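Side-chain contacts in voltage-sensor containing phosphatase (Ciona intestinalis, PDB 3V0D), which probably dephosphorylates membrane phosphoinositides under the control of an attached voltage sensor, using a tensin-type phosphatase domain joined to a C2 domain: residues W140-G145 with G183-I188; N96-V101 with G134-S139; G220-M225 with K279-G284; V234-F239 with R273-S278; F58-T61 with K66-I69. The protein carries 1 engineered substitution. All blocks are in the same frame, centred on the assembly; numbering follows the deposited sequence. Where two conformers were deposited one is given.

Interaction 1: residues W140-G145 with G183-I188; sequences WLLEDG and GYFEKI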
# COMPACT_ATOMS: atom_id res chain seq x y z
N TRP A 140 -10.02 -7.85 4.36
CA TRP A 140 -11.20 -8.28 5.12
C TRP A 140 -12.03 -9.30 4.34
O TRP A 140 -12.49 -10.28 4.90
CB TRP A 140 -12.05 -7.08 5.54
CG TRP A 140 -13.33 -7.54 6.14
CD1 TRP A 140 -14.58 -7.49 5.55
CD2 TRP A 140 -13.51 -8.24 7.36
NE1 TRP A 140 -15.51 -8.09 6.35
CE2 TRP A 140 -14.88 -8.58 7.46
CE3 TRP A 140 -12.64 -8.62 8.39
CZ2 TRP A 140 -15.40 -9.27 8.55
CZ3 TRP A 140 -13.16 -9.32 9.46
CH2 TRP A 140 -14.52 -9.63 9.54
N LEU A 141 -12.23 -9.06 3.04
CA LEU A 141 -13.03 -9.97 2.24
C LEU A 141 -12.41 -11.35 2.15
O LEU A 141 -13.13 -12.35 2.12
CB LEU A 141 -13.29 -9.38 0.86
CG LEU A 141 -14.15 -8.14 0.85
CD1 LEU A 141 -14.14 -7.50 -0.53
CD2 LEU A 141 -15.58 -8.43 1.38
N LEU A 142 -11.08 -11.41 2.13
CA LEU A 142 -10.37 -12.68 2.22
C LEU A 142 -10.61 -13.33 3.58
O LEU A 142 -10.89 -14.53 3.68
CB LEU A 142 -8.86 -12.49 2.03
CG LEU A 142 -8.37 -12.18 0.64
CD1 LEU A 142 -6.89 -11.83 0.66
CD2 LEU A 142 -8.66 -13.35 -0.31
N GLU A 143 -10.45 -12.55 4.65
CA GLU A 143 -10.68 -13.10 6.01
C GLU A 143 -12.10 -13.65 6.14
O GLU A 143 -12.30 -14.71 6.75
CB GLU A 143 -10.46 -12.01 7.06
CG GLU A 143 -10.76 -12.53 8.47
CD GLU A 143 -9.92 -13.73 8.89
OE1 GLU A 143 -10.36 -14.48 9.81
OE2 GLU A 143 -8.85 -13.94 8.30
N ASP A 144 -13.07 -12.95 5.58
CA ASP A 144 -14.46 -13.31 5.71
C ASP A 144 -14.85 -14.43 4.77
O ASP A 144 -15.97 -14.91 4.82
CB ASP A 144 -15.32 -12.07 5.45
CG ASP A 144 -16.69 -12.13 6.09
OD1 ASP A 144 -17.63 -11.58 5.48
OD2 ASP A 144 -16.83 -12.72 7.20
N GLY A 145 -13.95 -14.86 3.88
CA GLY A 145 -14.16 -16.04 3.05
C GLY A 145 -14.91 -15.82 1.76
O GLY A 145 -15.18 -16.78 1.07
N GLY A 183 -1.62 -9.72 -0.91
CA GLY A 183 -1.06 -11.04 -1.16
C GLY A 183 -0.36 -11.61 0.06
O GLY A 183 -0.47 -12.80 0.34
N TYR A 184 0.37 -10.77 0.79
CA TYR A 184 0.97 -11.20 2.04
C TYR A 184 -0.10 -11.69 3.02
O TYR A 184 0.10 -12.72 3.69
CB TYR A 184 1.73 -10.07 2.69
CG TYR A 184 3.09 -9.69 2.10
CD1 TYR A 184 3.70 -8.51 2.53
CD2 TYR A 184 3.78 -10.49 1.19
CE1 TYR A 184 4.98 -8.17 2.12
CE2 TYR A 184 5.07 -10.15 0.76
CZ TYR A 184 5.67 -9.00 1.26
OH TYR A 184 6.95 -8.63 0.90
N PHE A 185 -1.22 -10.97 3.13
CA PHE A 185 -2.28 -11.42 4.00
C PHE A 185 -2.83 -12.79 3.57
O PHE A 185 -3.05 -13.66 4.40
CB PHE A 185 -3.39 -10.37 4.11
CG PHE A 185 -4.45 -10.82 5.07
CD1 PHE A 185 -4.17 -10.95 6.43
CD2 PHE A 185 -5.71 -11.20 4.61
CE1 PHE A 185 -5.12 -11.49 7.31
CE2 PHE A 185 -6.66 -11.70 5.49
CZ PHE A 185 -6.38 -11.83 6.83
N GLU A 186 -3.04 -12.96 2.27
CA GLU A 186 -3.47 -14.26 1.77
C GLU A 186 -2.50 -15.37 2.20
O GLU A 186 -2.93 -16.44 2.65
CB GLU A 186 -3.59 -14.21 0.25
CG GLU A 186 -4.01 -15.55 -0.38
CD GLU A 186 -3.95 -15.60 -1.90
OE1 GLU A 186 -3.89 -14.56 -2.55
OE2 GLU A 186 -3.98 -16.72 -2.45
N LYS A 187 -1.20 -15.10 2.07
CA LYS A 187 -0.19 -16.08 2.44
C LYS A 187 -0.21 -16.36 3.94
O LYS A 187 -0.01 -17.51 4.38
CB LYS A 187 1.20 -15.61 2.01
CG LYS A 187 2.32 -16.62 2.25
CD LYS A 187 3.61 -16.26 1.53
CE LYS A 187 3.47 -16.36 0.01
NZ LYS A 187 2.98 -17.71 -0.43
N ILE A 188 -0.41 -15.32 4.75
CA ILE A 188 -0.50 -15.49 6.20
C ILE A 188 -1.69 -16.39 6.57
O ILE A 188 -1.56 -17.31 7.39
CB ILE A 188 -0.57 -14.11 6.86
CG1 ILE A 188 0.83 -13.50 6.83
CG2 ILE A 188 -1.11 -14.20 8.30
CD1 ILE A 188 0.89 -12.03 7.15
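Phe185 reaches from helix 176-191 to Leu142 and Glu143 in the last turns of helix 131-143, and the contact can be read along its ring. Its CG stands opposite the backbone N (chi1 -177°), which carries the ring out from its CB toward the other helix. Along the near rim, Phe185 CD2 meets Leu142 CD1 at 4.2 Å, the leucine and the ring lying alongside with their ends pointing opposite ways. Phe185 CE2 comes next, 4.0 Å from Glu143 N, which lies in the ring plane at the edge. At the tip, Phe185 CZ is 3.6 Å from Glu143 OE2, and here carboxylate and ring planes are turned 62° apart. Leu142 CD1 also rests 4.1 Å from Glu186 CB, one residue along. Both glutamates have further partners: Glu143 OE1 pairs with Lys111 in a salt bridge, Glu143 OE2 lies in a weak, long ion pair with Lys189, and Glu186 OE1 accepts from Ala150 N at the start of helix 150-161. No hydrogen bond links the two segments. The cohesion is therefore apolar at Leu142, and at the tip an acidic oxygen faces the rim of a phenyl ring whose hydrogens carry a slight positive charge, probably making the approach mildly favourable.

Interaction 2: residues N96-V101 with G134-S139; sequences NVPTLV and GTLVSS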
# COMPACT_ATOMS: atom_id res chain seq x y z
N ASN A 96 0.88 4.24 0.40
CA ASN A 96 1.74 3.31 1.09
C ASN A 96 0.89 2.22 1.76
O ASN A 96 -0.30 2.07 1.46
CB ASN A 96 2.66 4.07 2.07
CG ASN A 96 3.73 4.84 1.31
OD1 ASN A 96 4.76 4.27 0.92
ND2 ASN A 96 3.51 6.12 1.06
N VAL A 97 1.50 1.42 2.63
CA VAL A 97 0.88 0.22 3.19
C VAL A 97 0.94 0.25 4.69
O VAL A 97 1.82 0.87 5.28
CB VAL A 97 1.55 -1.09 2.66
CG1 VAL A 97 1.24 -1.29 1.17
CG2 VAL A 97 3.04 -1.12 2.95
N PRO A 98 0.02 -0.49 5.35
CA PRO A 98 0.16 -0.72 6.79
C PRO A 98 1.32 -1.70 7.03
O PRO A 98 1.65 -2.52 6.17
CB PRO A 98 -1.16 -1.42 7.13
CG PRO A 98 -1.50 -2.20 5.90
CD PRO A 98 -1.09 -1.27 4.76
N THR A 99 1.86 -1.67 8.24
CA THR A 99 2.72 -2.77 8.64
C THR A 99 1.88 -4.06 8.70
O THR A 99 0.66 -4.00 8.91
CB THR A 99 3.41 -2.53 9.98
OG1 THR A 99 2.40 -2.47 11.00
CG2 THR A 99 4.28 -1.29 9.96
N LEU A 100 2.53 -5.21 8.57
CA LEU A 100 1.78 -6.46 8.72
C LEU A 100 1.23 -6.59 10.12
O LEU A 100 0.09 -7.06 10.28
CB LEU A 100 2.57 -7.70 8.29
CG LEU A 100 2.84 -7.82 6.78
CD1 LEU A 100 3.60 -9.11 6.52
CD2 LEU A 100 1.56 -7.79 5.95
N VAL A 101 1.98 -6.16 11.14
CA VAL A 101 1.44 -6.16 12.49
C VAL A 101 0.15 -5.35 12.54
O VAL A 101 -0.87 -5.78 13.11
CB VAL A 101 2.48 -5.64 13.48
CG1 VAL A 101 1.84 -5.27 14.82
CG2 VAL A 101 3.57 -6.67 13.67
N GLY A 134 -8.84 0.08 -0.23
CA GLY A 134 -8.91 -1.19 -0.94
C GLY A 134 -8.00 -2.24 -0.35
O GLY A 134 -8.30 -3.43 -0.39
N THR A 135 -6.85 -1.84 0.20
CA THR A 135 -5.92 -2.79 0.80
C THR A 135 -6.63 -3.49 1.97
O THR A 135 -6.56 -4.73 2.11
CB THR A 135 -4.65 -2.07 1.32
OG1 THR A 135 -4.06 -1.29 0.27
CG2 THR A 135 -3.63 -3.04 1.83
N LEU A 136 -7.27 -2.72 2.84
CA LEU A 136 -7.91 -3.31 4.01
C LEU A 136 -9.25 -3.96 3.69
O LEU A 136 -9.56 -5.00 4.27
CB LEU A 136 -8.02 -2.30 5.16
CG LEU A 136 -6.77 -2.23 6.06
CD1 LEU A 136 -5.53 -1.76 5.29
CD2 LEU A 136 -7.01 -1.37 7.28
N VAL A 137 -10.04 -3.37 2.80
CA VAL A 137 -11.29 -4.00 2.42
C VAL A 137 -11.02 -5.36 1.78
O VAL A 137 -11.68 -6.35 2.08
CB VAL A 137 -12.14 -3.11 1.48
CG1 VAL A 137 -13.30 -3.92 0.88
CG2 VAL A 137 -12.67 -1.90 2.19
N SER A 138 -10.04 -5.42 0.86
CA SER A 138 -9.75 -6.68 0.18
C SER A 138 -9.24 -7.72 1.16
O SER A 138 -9.60 -8.89 1.09
CB SER A 138 -8.75 -6.46 -0.95
OG SER A 138 -9.26 -5.57 -1.93
N SER A 139 -8.40 -7.30 2.11
CA SER A 139 -7.93 -8.23 3.13
C SER A 139 -9.11 -8.74 3.97
O SER A 139 -9.17 -9.94 4.28
CB SER A 139 -6.89 -7.54 4.03
OG SER A 139 -5.72 -7.20 3.30
O HOH W 1 -2.61 0.51 2.24
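Pro98 lies in an extended run of chain (phi -72°, psi 158°) that passes Thr135 and Leu136 on helix 131-143 and turns into helix 100-115 two residues later. The segment 134-139 is helical throughout, so a nearly straight piece of backbone is laid against one side of a rod, with no direct hydrogen bond between them. The proline ring does the touching. Pro98 CG meets Leu136 CD1 at 4.1 Å, and Pro98 CD comes within 4.3 Å of the methyl Thr135 CG2. The polar branch of Thr135 is used differently: a water donates to Thr135 OG1 at 3.0 Å and to Asn96 O at 2.9 Å, bridging loop and helix, while Thr135 OG1 itself is bonded to Gly131 O. Two serines bond back to their own helix. Ser138 OG gives a bond of 2.8 Å to Gly134 O, and Ser139 OG one of 2.9 Å to Thr135 O; each carbonyl also receives the backbone N of the same serine from the opposite face of its plane. Thr99 holds the N-cap of helix 100-115, its hydroxyl receiving Asp102 N. The arrangement belongs to the protein tyrosine phosphatase fold, in which the helix packed here follows directly on the phosphate-binding P-loop.

Interaction 3: residues G220-M225 with K279-G284; sequences GSDLSM and KSLPRG
Leu281, the residue with most surface buried here, sends its CD2 methyl to Asp222 and Leu223 at once. The side chain extends from the loop 279-284 toward the start of strand 223-229. Leu281 CD2 stands 4.4 Å from Leu223 CD2, a loose methyl-to-methyl contact, and 4.2 Å from Asp222 OD2, the aspartate lying roughly perpendicular to the leucine. Asp222 is the more instructive of the two partners because its carboxylate is buried beside this methyl and yet well supplied with polar partners. With chi1 at 52° its CG sits between the backbone N and the carbonyl carbon; OD2 is hydrogen-bonded to Ser276 OG, and OD1 receives Arg217 N. The leucine methyl thus lies against a carboxylate whose two oxygens are both hydrogen-bonded, consistent with partial shielding from solvent. Residues 220 to 223 form a type I beta turn, closed by Leu223 N to Gly220 O at 3.1 Å, and Leu223 then enters the strand. Leu281 also rests on Tyr323, while Leu223 packs on Ile209 of strand 202-210 in the facing sheet. What results is the rim of an antiparallel beta sandwich, where a turn and an irregular loop close over the edge of the hydrophobic core, as in the PTEN-type C2 domain.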
# COMPACT_ATOMS: atom_id res chain seq x y z
N GLY A 220 22.85 4.87 -13.81
CA GLY A 220 22.83 4.84 -12.35
C GLY A 220 23.42 6.07 -11.68
O GLY A 220 23.24 6.23 -10.48
N SER A 221 24.10 6.95 -12.42
CA SER A 221 24.86 8.02 -11.80
C SER A 221 23.98 9.05 -11.12
O SER A 221 24.46 9.76 -10.23
CB SER A 221 25.78 8.70 -12.82
OG SER A 221 25.03 9.38 -13.83
N ASP A 222 22.72 9.18 -11.53
CA ASP A 222 21.81 10.13 -10.90
C ASP A 222 21.12 9.57 -9.66
O ASP A 222 20.44 10.33 -8.97
CB ASP A 222 20.73 10.58 -11.91
CG ASP A 222 20.02 9.40 -12.56
OD1 ASP A 222 20.69 8.65 -13.30
OD2 ASP A 222 18.80 9.21 -12.34
N LEU A 223 21.24 8.28 -9.39
CA LEU A 223 20.37 7.61 -8.43
C LEU A 223 20.94 7.56 -7.01
O LEU A 223 22.15 7.46 -6.79
CB LEU A 223 20.07 6.18 -8.90
CG LEU A 223 19.26 6.05 -10.20
CD1 LEU A 223 19.12 4.59 -10.58
CD2 LEU A 223 17.89 6.73 -10.10
N SER A 224 20.00 7.55 -6.08
CA SER A 224 20.30 7.25 -4.68
C SER A 224 19.18 6.34 -4.18
O SER A 224 18.09 6.29 -4.75
CB SER A 224 20.46 8.51 -3.84
OG SER A 224 19.34 9.35 -4.00
N MET A 225 19.46 5.64 -3.08
CA MET A 225 18.51 4.68 -2.52
C MET A 225 18.44 4.90 -1.02
O MET A 225 19.47 4.92 -0.35
CB MET A 225 18.95 3.25 -2.82
CG MET A 225 17.97 2.19 -2.33
SD MET A 225 18.54 0.51 -2.60
CE MET A 225 19.81 0.40 -1.34
N LYS A 279 16.62 15.79 -13.99
CA LYS A 279 15.43 16.58 -14.32
C LYS A 279 14.55 15.94 -15.42
O LYS A 279 13.52 16.51 -15.80
CB LYS A 279 15.82 18.02 -14.68
CG LYS A 279 16.51 18.76 -13.55
CD LYS A 279 15.69 18.79 -12.26
CE LYS A 279 16.01 20.04 -11.42
NZ LYS A 279 17.38 20.03 -10.81
N SER A 280 14.95 14.78 -15.92
CA SER A 280 14.21 14.03 -16.95
C SER A 280 13.59 12.77 -16.40
O SER A 280 13.06 11.96 -17.15
CB SER A 280 15.15 13.66 -18.11
OG SER A 280 15.54 14.79 -18.85
N LEU A 281 13.67 12.55 -15.09
CA LEU A 281 13.04 11.38 -14.52
C LEU A 281 11.91 11.88 -13.59
O LEU A 281 12.18 12.38 -12.50
CB LEU A 281 14.09 10.54 -13.80
CG LEU A 281 13.57 9.21 -13.25
CD1 LEU A 281 12.96 8.34 -14.34
CD2 LEU A 281 14.68 8.45 -12.56
N PRO A 282 10.65 11.75 -14.01
CA PRO A 282 9.57 12.30 -13.19
C PRO A 282 9.45 11.61 -11.82
O PRO A 282 9.78 10.44 -11.65
CB PRO A 282 8.31 12.03 -14.02
CG PRO A 282 8.82 11.95 -15.45
CD PRO A 282 10.15 11.24 -15.30
N ARG A 283 8.95 12.35 -10.85
CA ARG A 283 8.51 11.77 -9.59
C ARG A 283 7.05 11.36 -9.67
O ARG A 283 6.24 12.04 -10.31
CB ARG A 283 8.70 12.76 -8.45
CG ARG A 283 10.13 13.24 -8.28
CD ARG A 283 10.24 14.23 -7.13
NE ARG A 283 11.60 14.76 -7.08
CZ ARG A 283 12.07 15.60 -6.15
NH1 ARG A 283 11.28 16.03 -5.17
NH2 ARG A 283 13.33 16.01 -6.22
N GLY A 284 6.71 10.24 -9.05
CA GLY A 284 5.33 9.78 -8.94
C GLY A 284 4.82 10.03 -7.54
O GLY A 284 5.03 11.11 -6.98

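Interaction 4: residues V234-F239 with R273-S278; sequences VLLCKF and RFMSTS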
# COMPACT_ATOMS: atom_id res chain seq x y z
N VAL A 234 17.06 4.41 7.74
CA VAL A 234 18.09 3.58 8.34
C VAL A 234 19.33 3.45 7.45
O VAL A 234 20.38 3.06 7.95
CB VAL A 234 17.60 2.22 8.87
CG1 VAL A 234 16.50 2.42 9.92
CG2 VAL A 234 17.09 1.35 7.74
N LEU A 235 19.23 3.78 6.16
CA LEU A 235 20.42 3.80 5.28
C LEU A 235 20.13 4.71 4.09
O LEU A 235 18.99 4.74 3.58
CB LEU A 235 20.76 2.40 4.76
CG LEU A 235 22.13 2.25 4.09
CD1 LEU A 235 23.26 2.47 5.09
CD2 LEU A 235 22.27 0.92 3.41
N LEU A 236 21.16 5.43 3.66
CA LEU A 236 21.12 6.19 2.43
C LEU A 236 22.37 5.84 1.63
O LEU A 236 23.50 5.89 2.15
CB LEU A 236 21.08 7.69 2.72
CG LEU A 236 20.98 8.60 1.49
CD1 LEU A 236 19.73 8.34 0.64
CD2 LEU A 236 21.04 10.06 1.94
N CYS A 237 22.16 5.49 0.36
CA CYS A 237 23.25 5.18 -0.57
C CYS A 237 23.17 6.16 -1.74
O CYS A 237 22.11 6.34 -2.31
CB CYS A 237 23.09 3.78 -1.15
SG CYS A 237 23.04 2.46 0.10
N LYS A 238 24.30 6.76 -2.10
CA LYS A 238 24.36 7.68 -3.24
C LYS A 238 25.32 7.06 -4.24
O LYS A 238 26.51 6.90 -3.95
CB LYS A 238 24.78 9.10 -2.83
CG LYS A 238 23.97 9.64 -1.66
CD LYS A 238 24.38 11.04 -1.29
CE LYS A 238 23.61 11.52 -0.09
NZ LYS A 238 23.87 12.94 0.24
N PHE A 239 24.79 6.65 -5.38
CA PHE A 239 25.51 5.71 -6.24
C PHE A 239 26.77 6.29 -6.88
O PHE A 239 27.82 5.65 -6.85
CB PHE A 239 24.58 5.18 -7.34
CG PHE A 239 23.44 4.29 -6.86
CD1 PHE A 239 23.19 3.99 -5.51
CD2 PHE A 239 22.59 3.75 -7.83
CE1 PHE A 239 22.13 3.16 -5.15
CE2 PHE A 239 21.52 2.95 -7.48
CZ PHE A 239 21.29 2.65 -6.14
N ARG A 273 13.20 3.58 -1.25
CA ARG A 273 12.89 4.70 -2.15
C ARG A 273 14.10 4.99 -3.01
O ARG A 273 15.23 5.06 -2.51
CB ARG A 273 12.54 5.96 -1.36
CG ARG A 273 11.29 5.79 -0.49
CD ARG A 273 11.06 7.02 0.42
NE ARG A 273 10.71 8.21 -0.35
CZ ARG A 273 11.52 9.23 -0.61
NH1 ARG A 273 12.74 9.29 -0.09
NH2 ARG A 273 11.08 10.19 -1.40
N PHE A 274 13.86 5.22 -4.29
CA PHE A 274 14.92 5.59 -5.23
C PHE A 274 14.68 7.01 -5.66
O PHE A 274 13.60 7.35 -6.18
CB PHE A 274 14.97 4.64 -6.43
CG PHE A 274 15.37 3.27 -6.06
CD1 PHE A 274 14.43 2.38 -5.51
CD2 PHE A 274 16.69 2.84 -6.19
CE1 PHE A 274 14.78 1.11 -5.12
CE2 PHE A 274 17.06 1.52 -5.80
CZ PHE A 274 16.08 0.67 -5.25
N MET A 275 15.70 7.85 -5.46
CA MET A 275 15.67 9.27 -5.79
C MET A 275 16.63 9.54 -6.94
O MET A 275 17.56 8.75 -7.17
CB MET A 275 16.04 10.10 -4.55
CG MET A 275 14.97 10.01 -3.47
SD MET A 275 15.46 10.64 -1.87
CE MET A 275 16.57 9.33 -1.38
N SER A 276 16.43 10.67 -7.62
CA SER A 276 17.28 11.00 -8.74
C SER A 276 17.57 12.47 -8.81
O SER A 276 16.69 13.30 -8.57
CB SER A 276 16.59 10.58 -10.03
OG SER A 276 17.31 11.00 -11.17
N THR A 277 18.80 12.81 -9.20
CA THR A 277 19.14 14.18 -9.51
C THR A 277 18.74 14.58 -10.93
O THR A 277 18.91 15.74 -11.31
CB THR A 277 20.65 14.41 -9.34
OG1 THR A 277 21.35 13.51 -10.19
CG2 THR A 277 21.07 14.22 -7.89
N SER A 278 18.24 13.65 -11.73
CA SER A 278 17.88 13.93 -13.12
C SER A 278 16.58 14.69 -13.22
O SER A 278 15.55 14.26 -12.68
CB SER A 278 17.71 12.64 -13.92
OG SER A 278 17.16 12.94 -15.20
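Leu236 and Met275 touch although their strands are not neighbours: strand 223-229 runs between strands 232-238 and 269-276, hydrogen-bonded to both, and the nearest CA atoms, those of Leu236 and Arg273, are 9.5 Å apart. Side chains must therefore span a strand, and they do so on both sides of the sheet. On one side Leu236 CD1 lies 3.9 Å from Met275 CE, the methionine coming in across the leucine. The thioether gets there by a bend at its end, chi3 being -72°. Met275 was modelled in two conformers, however, so this bridge holds for one of them and is best regarded as conditional. Both residues are partly exposed, and the methionine passes Ser224 of the intervening strand.

On the other side, turned to the interior of the C2 beta sandwich, two aromatic rings do the same work. Phe239 CZ approaches the edge of the Phe274 ring near its plane, 4.4 Å from Phe274 CE2. Phe274 additionally stacks with Phe290 and rests on Met225, while Phe239 touches Cys258 and Leu247 of the facing sheet, so the pair is part of the core between the sheets. Within strand 232-238, Val234 and Leu235 both face Ile227, a classic beta bulge. At the end of strand 269-276, Ser276 OG accepts from Ser278 N at 2.9 Å with an N-H...O angle of 158°, an ST turn that leads the chain into the following loop.

Interaction 5: residues F58-T61 with K66-I69; sequences FFKT and KFRI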
# COMPACT_ATOMS: atom_id res chain seq x y z
N PHE A 58 -25.50 9.76 8.77
CA PHE A 58 -25.76 8.56 8.00
C PHE A 58 -25.66 7.31 8.87
O PHE A 58 -26.55 6.46 8.87
CB PHE A 58 -24.77 8.49 6.83
CG PHE A 58 -24.91 7.25 5.97
CD1 PHE A 58 -25.70 7.28 4.81
CD2 PHE A 58 -24.27 6.05 6.31
CE1 PHE A 58 -25.83 6.14 4.03
CE2 PHE A 58 -24.41 4.90 5.54
CZ PHE A 58 -25.20 4.94 4.39
N PHE A 59 -24.55 7.18 9.59
CA PHE A 59 -24.34 5.97 10.39
C PHE A 59 -25.29 5.84 11.57
O PHE A 59 -25.82 4.76 11.83
CB PHE A 59 -22.86 5.85 10.79
CG PHE A 59 -22.04 5.40 9.63
CD1 PHE A 59 -22.08 4.05 9.26
CD2 PHE A 59 -21.31 6.30 8.86
CE1 PHE A 59 -21.40 3.61 8.14
CE2 PHE A 59 -20.63 5.87 7.74
CZ PHE A 59 -20.67 4.51 7.37
N LYS A 60 -25.55 6.95 12.24
CA LYS A 60 -26.49 6.93 13.36
C LYS A 60 -27.91 6.60 12.90
O LYS A 60 -28.68 5.98 13.65
CB LYS A 60 -26.45 8.27 14.07
CG LYS A 60 -25.16 8.47 14.82
CD LYS A 60 -25.14 9.80 15.52
CE LYS A 60 -23.75 10.13 16.03
NZ LYS A 60 -23.56 11.61 16.05
N THR A 61 -28.26 7.01 11.68
CA THR A 61 -29.60 6.80 11.12
C THR A 61 -29.78 5.40 10.54
O THR A 61 -30.79 4.74 10.81
CB THR A 61 -29.91 7.85 10.01
OG1 THR A 61 -29.82 9.16 10.57
CG2 THR A 61 -31.32 7.64 9.40
N LYS A 66 -24.59 -0.01 15.48
CA LYS A 66 -24.13 -1.22 14.79
C LYS A 66 -23.08 -0.90 13.73
O LYS A 66 -22.94 -1.64 12.75
CB LYS A 66 -25.32 -1.96 14.17
CG LYS A 66 -26.21 -2.62 15.22
CD LYS A 66 -27.10 -3.71 14.61
CE LYS A 66 -28.26 -4.05 15.51
NZ LYS A 66 -27.83 -4.58 16.82
N PHE A 67 -22.31 0.16 13.95
CA PHE A 67 -21.22 0.49 13.02
C PHE A 67 -19.88 0.66 13.72
O PHE A 67 -19.79 1.02 14.90
CB PHE A 67 -21.56 1.75 12.20
CG PHE A 67 -21.65 3.01 13.02
CD1 PHE A 67 -20.51 3.75 13.28
CD2 PHE A 67 -22.86 3.44 13.56
CE1 PHE A 67 -20.56 4.90 14.06
CE2 PHE A 67 -22.92 4.60 14.34
CZ PHE A 67 -21.77 5.32 14.58
N ARG A 68 -18.82 0.46 12.94
CA ARG A 68 -17.45 0.76 13.36
C ARG A 68 -16.78 1.44 12.18
O ARG A 68 -16.89 0.96 11.04
CB ARG A 68 -16.72 -0.49 13.79
CG ARG A 68 -15.39 -0.28 14.48
CD ARG A 68 -15.09 -1.50 15.32
NE ARG A 68 -13.85 -1.41 16.08
CZ ARG A 68 -13.70 -0.64 17.15
NH1 ARG A 68 -14.71 0.13 17.56
NH2 ARG A 68 -12.54 -0.64 17.80
N ILE A 69 -16.09 2.55 12.45
CA ILE A 69 -15.40 3.34 11.41
C ILE A 69 -13.91 3.11 11.52
O ILE A 69 -13.36 3.17 12.62
CB ILE A 69 -15.69 4.85 11.62
CG1 ILE A 69 -17.19 5.14 11.83
CG2 ILE A 69 -15.07 5.68 10.48
CD1 ILE A 69 -18.07 4.75 10.66
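Phe59 and Phe67 form the heart of this contact, which rests mainly on CH-pi interactions. Phe59 CB sits 3.6 Å from the centroid of the Phe67 ring, only 10° off the ring normal. Ile69 CD1 makes a second CH-pi contact, 3.9 Å from the centroid of the Phe59 ring and almost on its normal, while Phe58 CD2 covers the opposite face of the same ring, which is thus clamped between two carbon groups. The aromatic pair itself is oblique, with centroids 5.4 Å apart and planes at 46°. On the strand side, Phe67 has its CG between its backbone N and carbonyl carbon (chi1 66°), which presents that ring's face to Phe59 CB. Among backbone atoms, Phe59 O comes to 3.7 Å from Phe67 CD2, with no hydrogen bond. At the margin Lys60 CG comes within 4.5 Å of Phe67 CE2, while its amine goes on to bond Lys82 O. The contact lays helix 52-62 on the phosphatase sheet: Phe59 also packs on Ile35 and Met37 of strand 34-41, Ile69 on Ala123 of strand 121-125, and Phe67 meets His86 edge-to-face near the start of strand 87-92.

Interactions 1, 2 and 5 belong to the phosphatase domain, interactions 3 and 4 to the C2 domain. Interactions 1 and 2 share helix 131-143 and touch, Phe185 CE2 lying 3.3 Å from Ser139 O; interaction 5, centred about 22 Å from the centre of interaction 2, joins a different helix to the central sheet. Interactions 3 and 4 lie about 8 Å apart between centres, and 4 is nested in the chain loop closed by 3. Interactions 2, 3 and 5 are buried, whereas 1 and 4 are partly exposed. Chemistry follows place: aromatic faces between helix and sheet in 5, a water bridge in 2, a carboxylate at a ring edge in 1, a hydrogen-bonded aspartate beside a leucine methyl in 3, and strand-spanning apolar groups in 4.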